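Local coordinates for ribonuclease (Nicotiana glutinosa, PDB 1IYB), which probably cleaves single-stranded RNA as a member of the ribonuclease T2 family and binds guanosine-5'-monophosphate in its base-recognition site, at residues Phe11-Gln16 with His43-Asn48. Numbering follows the deposited sequence.
With 5GP (guanosine-5'-monophosphate), chain C.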
ATOM      1  N   PHE A  11       6.239 -12.996   9.958  1.00  5.82           N
ATOM      2  CA  PHE A  11       4.833 -12.587   9.972  1.00  5.80           C
ATOM      3  C   PHE A  11       4.478 -11.848  11.250  1.00  6.35           C
ATOM      4  O   PHE A  11       5.033 -12.116  12.314  1.00  6.21           O
ATOM      5  CB  PHE A  11       3.848 -13.768   9.972  1.00  6.00           C
ATOM      6  CG  PHE A  11       3.946 -14.699   8.802  1.00  6.51           C
ATOM      7  CD1 PHE A  11       4.811 -15.789   8.834  1.00  7.42           C
ATOM      8  CD2 PHE A  11       3.079 -14.561   7.721  1.00  7.48           C
ATOM      9  CE1 PHE A  11       4.805 -16.736   7.811  1.00  7.39           C
ATOM     10  CE2 PHE A  11       3.064 -15.500   6.691  1.00  7.94           C
ATOM     11  CZ  PHE A  11       3.927 -16.593   6.737  1.00  7.04           C
ATOM     12  N   TYR A  12       3.528 -10.930  11.133  1.00  6.03           N
ATOM     13  CA  TYR A  12       2.966 -10.249  12.294  1.00  5.00           C
ATOM     14  C   TYR A  12       1.595 -10.910  12.402  1.00  6.00           C
ATOM     15  O   TYR A  12       0.840 -10.914  11.424  1.00  6.70           O
ATOM     16  CB  TYR A  12       2.722  -8.757  12.045  1.00  6.52           C
ATOM     17  CG  TYR A  12       3.889  -7.825  12.292  1.00  7.84           C
ATOM     18  CD1 TYR A  12       4.192  -6.825  11.373  1.00  6.58           C
ATOM     19  CD2 TYR A  12       4.667  -7.916  13.447  1.00  6.51           C
ATOM     20  CE1 TYR A  12       5.238  -5.938  11.586  1.00  8.49           C
ATOM     21  CE2 TYR A  12       5.726  -7.025  13.673  1.00  8.85           C
ATOM     22  CZ  TYR A  12       6.002  -6.041  12.732  1.00  8.66           C
ATOM     23  OH  TYR A  12       7.043  -5.159  12.913  1.00 10.24           O
ATOM     24  N   PHE A  13       1.277 -11.509  13.546  1.00  5.54           N
ATOM     25  CA  PHE A  13      -0.059 -12.073  13.730  1.00  4.51           C
ATOM     26  C   PHE A  13      -0.747 -10.965  14.517  1.00  5.42           C
ATOM     27  O   PHE A  13      -0.397 -10.701  15.671  1.00  6.37           O
ATOM     28  CB  PHE A  13      -0.028 -13.376  14.534  1.00  4.62           C
ATOM     29  CG  PHE A  13      -1.396 -13.899  14.879  1.00  5.15           C
ATOM     30  CD1 PHE A  13      -2.343 -14.132  13.883  1.00  6.08           C
ATOM     31  CD2 PHE A  13      -1.747 -14.133  16.203  1.00  6.07           C
ATOM     32  CE1 PHE A  13      -3.625 -14.590  14.205  1.00  8.09           C
ATOM     33  CE2 PHE A  13      -3.027 -14.590  16.531  1.00  6.50           C
ATOM     34  CZ  PHE A  13      -3.964 -14.819  15.534  1.00  7.93           C
ATOM     35  N   VAL A  14      -1.717 -10.313  13.881  1.00  3.53           N
ATOM     36  CA  VAL A  14      -2.400  -9.167  14.472  1.00  4.95           C
ATOM     37  C   VAL A  14      -3.833  -9.408  14.924  1.00  5.14           C
ATOM     38  O   VAL A  14      -4.652  -9.922  14.167  1.00  5.03           O
ATOM     39  CB  VAL A  14      -2.400  -7.999  13.456  1.00  4.76           C
ATOM     40  CG1 VAL A  14      -2.932  -6.728  14.103  1.00  6.04           C
ATOM     41  CG2 VAL A  14      -0.990  -7.789  12.916  1.00  6.23           C
ATOM     42  N   GLN A  15      -4.121  -9.021  16.165  1.00  3.81           N
ATOM     43  CA  GLN A  15      -5.459  -9.151  16.736  1.00  4.45           C
ATOM     44  C   GLN A  15      -5.964  -7.772  17.156  1.00  5.71           C
ATOM     45  O   GLN A  15      -5.188  -6.935  17.626  1.00  6.16           O
ATOM     46  CB  GLN A  15      -5.443 -10.083  17.948  1.00  5.21           C
ATOM     47  CG  GLN A  15      -5.114 -11.521  17.609  1.00  5.69           C
ATOM     48  CD  GLN A  15      -5.311 -12.443  18.795  1.00  5.67           C
ATOM     49  OE1 GLN A  15      -6.436 -12.624  19.268  1.00  9.75           O
ATOM     50  NE2 GLN A  15      -4.222 -13.021  19.290  1.00  8.01           N
ATOM     51  N   GLN A  16      -7.263  -7.542  16.981  1.00  5.40           N
ATOM     52  CA  GLN A  16      -7.873  -6.261  17.319  1.00  5.92           C
ATOM     53  C   GLN A  16      -8.868  -6.387  18.464  1.00  6.14           C
ATOM     54  O   GLN A  16      -9.526  -7.420  18.619  1.00  6.15           O
ATOM     55  CB  GLN A  16      -8.602  -5.683  16.093  1.00  6.56           C
ATOM     56  CG  GLN A  16      -9.723  -6.582  15.554  1.00  9.64           C
ATOM     57  CD  GLN A  16     -10.557  -5.922  14.459  1.00 12.18           C
ATOM     58  OE1 GLN A  16     -10.244  -4.824  13.993  1.00 13.25           O
ATOM     59  NE2 GLN A  16     -11.626  -6.596  14.040  1.00 11.47           N
ATOM     60  N   HIS A  43      -7.201  -9.933  13.034  1.00  5.83           N
ATOM     61  CA  HIS A  43      -7.223  -8.893  12.018  1.00  5.28           C
ATOM     62  C   HIS A  43      -6.592  -9.603  10.819  1.00  6.24           C
ATOM     63  O   HIS A  43      -7.198  -9.687   9.752  1.00  6.99           O
ATOM     64  CB  HIS A  43      -6.403  -7.660  12.410  1.00  6.03           C
ATOM     65  CG  HIS A  43      -6.477  -6.555  11.400  1.00  6.28           C
ATOM     66  ND1 HIS A  43      -6.123  -5.253  11.688  1.00  7.39           N
ATOM     67  CD2 HIS A  43      -6.855  -6.562  10.098  1.00  7.95           C
ATOM     68  CE1 HIS A  43      -6.280  -4.508  10.607  1.00  7.09           C
ATOM     69  NE2 HIS A  43      -6.723  -5.278   9.629  1.00  6.98           N
ATOM     70  N   GLY A  44      -5.389 -10.143  11.013  1.00  5.49           N
ATOM     71  CA  GLY A  44      -4.731 -10.872   9.941  1.00  4.55           C
ATOM     72  C   GLY A  44      -3.344 -11.395  10.267  1.00  5.35           C
ATOM     73  O   GLY A  44      -2.806 -11.137  11.348  1.00  5.42           O
ATOM     74  N   LEU A  45      -2.784 -12.156   9.327  1.00  4.63           N
ATOM     75  CA  LEU A  45      -1.437 -12.733   9.425  1.00  4.84           C
ATOM     76  C   LEU A  45      -0.692 -11.993   8.313  1.00  4.93           C
ATOM     77  O   LEU A  45      -0.925 -12.228   7.121  1.00  6.29           O
ATOM     78  CB  LEU A  45      -1.477 -14.242   9.157  1.00  6.60           C
ATOM     79  CG  LEU A  45      -0.181 -15.037   9.355  1.00  6.78           C
ATOM     80  CD1 LEU A  45       0.354 -14.845  10.771  1.00  7.10           C
ATOM     81  CD2 LEU A  45      -0.456 -16.514   9.092  1.00  9.99           C
ATOM     82  N   TRP A  46       0.207 -11.101   8.713  1.00  4.96           N
ATOM     83  CA  TRP A  46       0.902 -10.239   7.765  1.00  4.67           C
ATOM     84  C   TRP A  46       2.379 -10.441   7.474  1.00  5.17           C
ATOM     85  O   TRP A  46       3.222 -10.245   8.350  1.00  5.26           O
ATOM     86  CB  TRP A  46       0.757  -8.782   8.206  1.00  4.89           C
ATOM     87  CG  TRP A  46      -0.634  -8.298   8.487  1.00  4.43           C
ATOM     88  CD1 TRP A  46      -1.809  -8.879   8.103  1.00  4.85           C
ATOM     89  CD2 TRP A  46      -0.991  -7.085   9.165  1.00  5.48           C
ATOM     90  NE1 TRP A  46      -2.872  -8.102   8.496  1.00  5.08           N
ATOM     91  CE2 TRP A  46      -2.399  -6.995   9.150  1.00  5.52           C
ATOM     92  CE3 TRP A  46      -0.254  -6.064   9.783  1.00  5.47           C
ATOM     93  CZ2 TRP A  46      -3.088  -5.924   9.730  1.00  6.02           C
ATOM     94  CZ3 TRP A  46      -0.936  -5.002  10.358  1.00  6.00           C
ATOM     95  CH2 TRP A  46      -2.341  -4.940  10.328  1.00  6.87           C
ATOM     96  N   PRO A  47       2.718 -10.824   6.233  1.00  4.93           N
ATOM     97  CA  PRO A  47       4.140 -10.998   5.917  1.00  5.75           C
ATOM     98  C   PRO A  47       4.809  -9.621   6.066  1.00  6.64           C
ATOM     99  O   PRO A  47       4.242  -8.605   5.655  1.00  6.34           O
ATOM    100  CB  PRO A  47       4.109 -11.471   4.470  1.00  5.12           C
ATOM    101  CG  PRO A  47       2.849 -12.288   4.422  1.00  6.55           C
ATOM    102  CD  PRO A  47       1.865 -11.421   5.186  1.00  6.07           C
ATOM    103  N   ASN A  48       6.006  -9.587   6.650  1.00  6.06           N
ATOM    104  CA  ASN A  48       6.722  -8.330   6.872  1.00  5.85           C
ATOM    105  C   ASN A  48       8.214  -8.564   6.659  1.00  6.22           C
ATOM    106  O   ASN A  48       8.677  -9.705   6.670  1.00  6.55           O
ATOM    107  CB  ASN A  48       6.497  -7.845   8.314  1.00  7.63           C
ATOM    108  CG  ASN A  48       6.511  -6.323   8.440  1.00  7.32           C
ATOM    109  OD1 ASN A  48       5.493  -5.665   8.228  1.00  8.03           O
ATOM    110  ND2 ASN A  48       7.670  -5.761   8.785  1.00  9.82           N
TER
HETATM  111  P   5GP C1295      -4.820  -4.253   6.584  1.00 17.27           P
HETATM  112  O1P 5GP C1295      -3.686  -3.857   5.744  1.00 22.43           O
HETATM  113  O2P 5GP C1295      -4.925  -5.757   6.736  1.00 17.29           O
HETATM  114  O3P 5GP C1295      -4.736  -3.551   7.984  1.00 15.46           O
HETATM  115  O5' 5GP C1295      -6.261  -3.751   5.988  1.00 23.32           O
HETATM  116  C5' 5GP C1295      -7.508  -3.891   6.764  1.00 23.26           C
HETATM  117  C4' 5GP C1295      -8.773  -3.367   6.044  1.00 23.80           C
HETATM  118  O4' 5GP C1295      -9.837  -4.399   6.258  1.00 22.23           O
HETATM  119  C3' 5GP C1295      -9.444  -2.084   6.529  1.00 25.00           C
HETATM  120  O3' 5GP C1295      -8.891  -0.901   5.972  1.00 27.95           O
HETATM  121  C2' 5GP C1295     -10.916  -2.242   6.133  1.00 22.11           C
HETATM  122  O2' 5GP C1295     -11.173  -1.781   4.789  1.00 25.46           O
HETATM  123  C1' 5GP C1295     -11.145  -3.736   6.295  1.00 19.37           C
HETATM  124  N9  5GP C1295     -11.976  -4.235   7.435  1.00 13.15           N
HETATM  125  C8  5GP C1295     -13.186  -4.893   7.419  1.00 12.91           C
HETATM  126  N7  5GP C1295     -13.624  -5.303   8.592  1.00 10.16           N
HETATM  127  C5  5GP C1295     -12.599  -4.867   9.456  1.00 10.74           C
HETATM  128  C6  5GP C1295     -12.502  -5.021  10.879  1.00  9.86           C
HETATM  129  O6  5GP C1295     -13.295  -5.565  11.639  1.00  9.06           O
HETATM  130  N1  5GP C1295     -11.300  -4.437  11.388  1.00 11.19           N
HETATM  131  C2  5GP C1295     -10.347  -3.801  10.596  1.00 13.01           C
HETATM  132  N2  5GP C1295      -9.291  -3.321  11.285  1.00 11.66           N
HETATM  133  N3  5GP C1295     -10.434  -3.656   9.260  1.00 12.50           N
HETATM  134  C4  5GP C1295     -11.590  -4.214   8.759  1.00 12.57           C
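Val14 lays its CG2 on one face of the Trp46 indole, a CH-pi contact 3.7 Å from the centroid of the six-membered ring, while the CE1 corner of His43 meets the indole edge in plane; the His101 ring stacks on the same indole. That valine methyl lies anti to its own carbonyl carbon, over the tryptophan. The His43 imidazole is sandwiched: Trp46 CZ2 sits over the centre of one face, and N2 of the guanine lies toward the rim of the other. C5' of the nucleotide meets the imidazole edge in plane, and O3P of the phosphate lies 3.1 Å from His43 NE2, out of the ring plane on the tryptophan side. His43 ND1 bonds to Gln176 OE1 and Trp46 NE1 to Glu97 OE2, which helps hold the two rings in their rotation. Gln16, extended beyond CG, reads the base: OE1 accepts from guanine N1 (2.8 Å) and N2, and NE2 donates to O6 in a nearly straight bond (173°).

Behind them the strands run antiparallel, Trp46 N donating to Tyr12 O at 2.8 Å. On the other sheet face, Phe11 CD2 packs on Leu45 CG at 3.7 Å. Val14 O accepts from His43 N at 2.8 Å and, in a longer bond, from Gly44 N at 3.2 Å. His43 and Gly44 opposite Val14 make a classic beta bulge, placed at the guanine pocket of this T2-family ribonuclease.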